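Long-range contact in beta-N-acetylhexosaminidase (Streptomyces plicatus, PDB 1M01), which hydrolyses terminal, non-reducing N-acetyl-D-hexosamine residues from beta-N-acetylhexosaminides, as a family 20 glycoside hydrolase: residues A[166-171]-A[447-452]. Numbering follows the deposited sequence.
Sequences VSRHFF and LWTETL. With NAG (2-acetamido-2-deoxy-beta-D-glucopyranose), chain B.
Arg-168 and Glu-450 lie side by side at the sugar end of this contact, where the loops following the parallel, neighbouring strands 159-165 and 440-447 meet at the C-terminal end of the TIM barrel, the usual place of its active site. Both side chains bend at chi2 toward the bound N-acetylglucosamine, Arg-168 binding its O3 and O4 and Glu-450 its O4. Arg-168 NH2 gives the straighter bond, 2.8 Å to NAG O3 at 160°, while NH1 makes a weak one to NAG O4. NAG O4 donates in turn to Glu-450 OE2 (2.6 Å). Glu-450 OE2 sits over one face of the guanidinium, 3.5 Å from Arg-168 NH1, so the salt bridge between them is one of charge alone. Asp-165 and Asp-197 also form salt bridges with the guanidinium, at NH1 and NH2 respectively. Trp-448 lays one face against the sugar, with NAG C3 above its ring centre, and its CE3 meets the guanidinium edge. Exchange of Trp-448 for an alanine would probably take away the aromatic floor under the sugar and the CE3 contact of Arg-168 NH1. Away from the ligand the packing is of two kinds. Contact is loose where Phe-171 CE1 comes to 3.8 Å of Thr-449 CG2, with Leu-458 of helix 455-462 touching both residues. Thr-449 OG1, hydrogen-bonded to the backbone oxygen of Asp-165, also accepts a bent bond from His-169 N. The tight part is at the edge of the buried His-169 ring, where CG anti to the carbonyl carbon (chi1 -81°) turns the ND1 edge to Thr-449 O. His-169 ND1 donates within the ring plane to Thr-449 O, a 2.6 Å bond at 168°, while His-169 CE1 rests 3.2 Å from Glu-450 O.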
ATOM      1  N   VAL A 166      -5.272  -2.227  10.988  1.00 11.99           N
ATOM      2  CA  VAL A 166      -5.938  -3.424  11.494  1.00 12.09           C
ATOM      3  C   VAL A 166      -6.138  -3.322  13.005  1.00 13.29           C
ATOM      4  O   VAL A 166      -6.505  -4.298  13.669  1.00 12.26           O
ATOM      5  CB  VAL A 166      -5.150  -4.717  11.174  1.00 13.65           C
ATOM      6  CG1 VAL A 166      -5.152  -4.971   9.664  1.00 12.01           C
ATOM      7  CG2 VAL A 166      -3.726  -4.620  11.713  1.00 11.31           C
ATOM      8  N   SER A 167      -5.912  -2.127  13.541  1.00 12.67           N
ATOM      9  CA  SER A 167      -6.067  -1.904  14.972  1.00 14.16           C
ATOM     10  C   SER A 167      -7.467  -1.427  15.355  1.00 14.09           C
ATOM     11  O   SER A 167      -8.023  -1.884  16.355  1.00 15.87           O
ATOM     12  CB  SER A 167      -5.030  -0.893  15.462  1.00 13.48           C
ATOM     13  OG  SER A 167      -3.715  -1.363  15.208  1.00 14.81           O
ATOM     14  N   ARG A 168      -8.037  -0.519  14.564  1.00 11.59           N
ATOM     15  CA  ARG A 168      -9.363   0.010  14.861  1.00 13.09           C
ATOM     16  C   ARG A 168     -10.392  -1.096  14.696  1.00 14.01           C
ATOM     17  O   ARG A 168     -11.249  -1.284  15.560  1.00 15.91           O
ATOM     18  CB  ARG A 168      -9.649   1.226  13.980  1.00 10.44           C
ATOM     19  CG  ARG A 168      -9.085   2.516  14.584  1.00 10.86           C
ATOM     20  CD  ARG A 168      -7.697   2.318  15.213  1.00 11.62           C
ATOM     21  NE  ARG A 168      -7.219   3.552  15.834  1.00 13.04           N
ATOM     22  CZ  ARG A 168      -6.679   4.562  15.162  1.00 13.51           C
ATOM     23  NH1 ARG A 168      -6.530   4.476  13.843  1.00 11.94           N
ATOM     24  NH2 ARG A 168      -6.333   5.676  15.797  1.00 11.89           N
ATOM     25  N   HIS A 169     -10.309  -1.812  13.581  1.00 13.34           N
ATOM     26  CA  HIS A 169     -11.142  -2.990  13.356  1.00 13.70           C
ATOM     27  C   HIS A 169     -10.136  -4.003  12.842  1.00 13.09           C
ATOM     28  O   HIS A 169      -9.355  -3.710  11.935  1.00 12.96           O
ATOM     29  CB  HIS A 169     -12.250  -2.765  12.323  1.00 11.24           C
ATOM     30  CG  HIS A 169     -13.452  -2.068  12.877  1.00 12.55           C
ATOM     31  ND1 HIS A 169     -13.670  -0.719  12.714  1.00 10.13           N
ATOM     32  CD2 HIS A 169     -14.487  -2.529  13.619  1.00 13.25           C
ATOM     33  CE1 HIS A 169     -14.790  -0.377  13.328  1.00 13.40           C
ATOM     34  NE2 HIS A 169     -15.305  -1.458  13.886  1.00 14.19           N
ATOM     35  N   PHE A 170     -10.126  -5.179  13.451  1.00 12.81           N
ATOM     36  CA  PHE A 170      -9.189  -6.213  13.057  1.00 14.41           C
ATOM     37  C   PHE A 170      -9.623  -6.918  11.782  1.00 15.28           C
ATOM     38  O   PHE A 170     -10.806  -7.172  11.570  1.00 16.20           O
ATOM     39  CB  PHE A 170      -9.050  -7.249  14.175  1.00 13.79           C
ATOM     40  CG  PHE A 170      -8.118  -8.380  13.843  1.00 16.16           C
ATOM     41  CD1 PHE A 170      -6.744  -8.160  13.745  1.00 14.06           C
ATOM     42  CD2 PHE A 170      -8.614  -9.669  13.628  1.00 15.73           C
ATOM     43  CE1 PHE A 170      -5.870  -9.208  13.441  1.00 15.91           C
ATOM     44  CE2 PHE A 170      -7.750 -10.726  13.323  1.00 16.60           C
ATOM     45  CZ  PHE A 170      -6.374 -10.496  13.230  1.00 15.35           C
ATOM     46  N   PHE A 171      -8.653  -7.214  10.926  1.00 15.66           N
ATOM     47  CA  PHE A 171      -8.910  -7.945   9.694  1.00 15.68           C
ATOM     48  C   PHE A 171      -7.939  -9.121   9.703  1.00 15.34           C
ATOM     49  O   PHE A 171      -6.735  -8.940   9.891  1.00 15.83           O
ATOM     50  CB  PHE A 171      -8.698  -7.054   8.466  1.00 13.31           C
ATOM     51  CG  PHE A 171      -9.737  -5.980   8.324  1.00 15.12           C
ATOM     52  CD1 PHE A 171      -9.587  -4.758   8.968  1.00 12.77           C
ATOM     53  CD2 PHE A 171     -10.905  -6.217   7.599  1.00 14.79           C
ATOM     54  CE1 PHE A 171     -10.587  -3.783   8.898  1.00 15.29           C
ATOM     55  CE2 PHE A 171     -11.909  -5.254   7.522  1.00 16.01           C
ATOM     56  CZ  PHE A 171     -11.750  -4.032   8.175  1.00 13.71           C
ATOM     57  N   LEU A 447      -5.332   3.661   4.824  1.00 11.87           N
ATOM     58  CA  LEU A 447      -6.757   3.379   4.987  1.00 11.98           C
ATOM     59  C   LEU A 447      -7.001   3.073   6.461  1.00 12.14           C
ATOM     60  O   LEU A 447      -6.753   1.954   6.923  1.00 11.05           O
ATOM     61  CB  LEU A 447      -7.203   2.190   4.118  1.00  9.26           C
ATOM     62  CG  LEU A 447      -8.664   1.727   4.271  1.00 13.05           C
ATOM     63  CD1 LEU A 447      -9.629   2.898   4.038  1.00 10.74           C
ATOM     64  CD2 LEU A 447      -8.951   0.596   3.276  1.00 13.12           C
ATOM     65  N   TRP A 448      -7.460   4.086   7.195  1.00 11.75           N
ATOM     66  CA  TRP A 448      -7.759   3.954   8.622  1.00 12.41           C
ATOM     67  C   TRP A 448      -9.118   3.278   8.774  1.00 12.51           C
ATOM     68  O   TRP A 448     -10.009   3.476   7.944  1.00 10.77           O
ATOM     69  CB  TRP A 448      -7.751   5.334   9.291  1.00 11.31           C
ATOM     70  CG  TRP A 448      -6.416   6.027   9.161  1.00 12.32           C
ATOM     71  CD1 TRP A 448      -6.079   7.014   8.275  1.00 10.42           C
ATOM     72  CD2 TRP A 448      -5.231   5.750   9.922  1.00 11.55           C
ATOM     73  NE1 TRP A 448      -4.756   7.371   8.440  1.00 11.48           N
ATOM     74  CE2 TRP A 448      -4.214   6.611   9.444  1.00 10.79           C
ATOM     75  CE3 TRP A 448      -4.931   4.858  10.962  1.00 11.70           C
ATOM     76  CZ2 TRP A 448      -2.916   6.607   9.974  1.00  9.31           C
ATOM     77  CZ3 TRP A 448      -3.634   4.855  11.492  1.00  9.74           C
ATOM     78  CH2 TRP A 448      -2.646   5.727  10.993  1.00  9.79           C
ATOM     79  N   THR A 449      -9.301   2.503   9.841  1.00 12.69           N
ATOM     80  CA  THR A 449     -10.549   1.769   9.983  1.00 12.62           C
ATOM     81  C   THR A 449     -11.516   2.052  11.135  1.00 14.23           C
ATOM     82  O   THR A 449     -12.262   1.163  11.544  1.00 14.42           O
ATOM     83  CB  THR A 449     -10.260   0.248   9.930  1.00 11.31           C
ATOM     84  OG1 THR A 449      -9.336  -0.115  10.964  1.00  9.89           O
ATOM     85  CG2 THR A 449      -9.647  -0.117   8.575  1.00 13.65           C
ATOM     86  N   GLU A 450     -11.530   3.278  11.650  1.00 13.40           N
ATOM     87  CA  GLU A 450     -12.469   3.600  12.719  1.00 14.02           C
ATOM     88  C   GLU A 450     -13.896   3.255  12.296  1.00 14.38           C
ATOM     89  O   GLU A 450     -14.689   2.793  13.111  1.00 14.54           O
ATOM     90  CB  GLU A 450     -12.435   5.097  13.078  1.00 13.37           C
ATOM     91  CG  GLU A 450     -11.281   5.523  13.972  1.00 14.12           C
ATOM     92  CD  GLU A 450     -10.056   5.936  13.191  1.00 13.31           C
ATOM     93  OE1 GLU A 450      -9.893   5.475  12.040  1.00 15.98           O
ATOM     94  OE2 GLU A 450      -9.247   6.717  13.734  1.00 14.09           O
ATOM     95  N   THR A 451     -14.205   3.460  11.017  1.00 13.84           N
ATOM     96  CA  THR A 451     -15.555   3.237  10.505  1.00 14.31           C
ATOM     97  C   THR A 451     -15.760   2.049   9.571  1.00 15.63           C
ATOM     98  O   THR A 451     -16.868   1.841   9.071  1.00 13.86           O
ATOM     99  CB  THR A 451     -16.043   4.481   9.738  1.00 15.94           C
ATOM    100  OG1 THR A 451     -15.360   4.557   8.478  1.00 14.67           O
ATOM    101  CG2 THR A 451     -15.751   5.747  10.533  1.00 15.63           C
ATOM    102  N   LEU A 452     -14.710   1.273   9.335  1.00 14.57           N
ATOM    103  CA  LEU A 452     -14.794   0.150   8.412  1.00 15.59           C
ATOM    104  C   LEU A 452     -14.573  -1.180   9.120  1.00 15.96           C
ATOM    105  O   LEU A 452     -13.528  -1.399   9.731  1.00 15.85           O
ATOM    106  CB  LEU A 452     -13.754   0.352   7.303  1.00 14.66           C
ATOM    107  CG  LEU A 452     -13.726   1.789   6.759  1.00 13.32           C
ATOM    108  CD1 LEU A 452     -12.573   1.950   5.767  1.00 13.33           C
ATOM    109  CD2 LEU A 452     -15.061   2.112   6.089  1.00 12.51           C
TER
HETATM  110  C1  NAG B 507      -5.289  10.589  12.054  1.00 16.71           C
HETATM  111  C2  NAG B 507      -4.679   9.591  13.066  1.00 15.12           C
HETATM  112  C3  NAG B 507      -5.148   8.131  12.879  1.00 15.80           C
HETATM  113  C4  NAG B 507      -6.643   8.066  12.565  1.00 14.99           C
HETATM  114  C5  NAG B 507      -6.874   8.946  11.350  1.00 14.78           C
HETATM  115  C6  NAG B 507      -8.273   8.867  10.776  1.00 13.72           C
HETATM  116  C7  NAG B 507      -2.674   9.807  11.745  1.00 14.76           C
HETATM  117  C8  NAG B 507      -1.155   9.825  11.663  1.00 12.73           C
HETATM  118  N2  NAG B 507      -3.232   9.658  12.948  1.00 14.58           N
HETATM  119  O1  NAG B 507      -5.222  11.860  12.575  1.00 15.54           O
HETATM  120  O3  NAG B 507      -4.868   7.373  14.051  1.00 14.33           O
HETATM  121  O4  NAG B 507      -7.039   6.730  12.293  1.00 14.39           O
HETATM  122  O5  NAG B 507      -6.653  10.312  11.729  1.00 16.97           O
HETATM  123  O6  NAG B 507      -8.397   9.713   9.641  1.00 14.27           O
HETATM  124  O7  NAG B 507      -3.338   9.924  10.712  1.00 13.26           O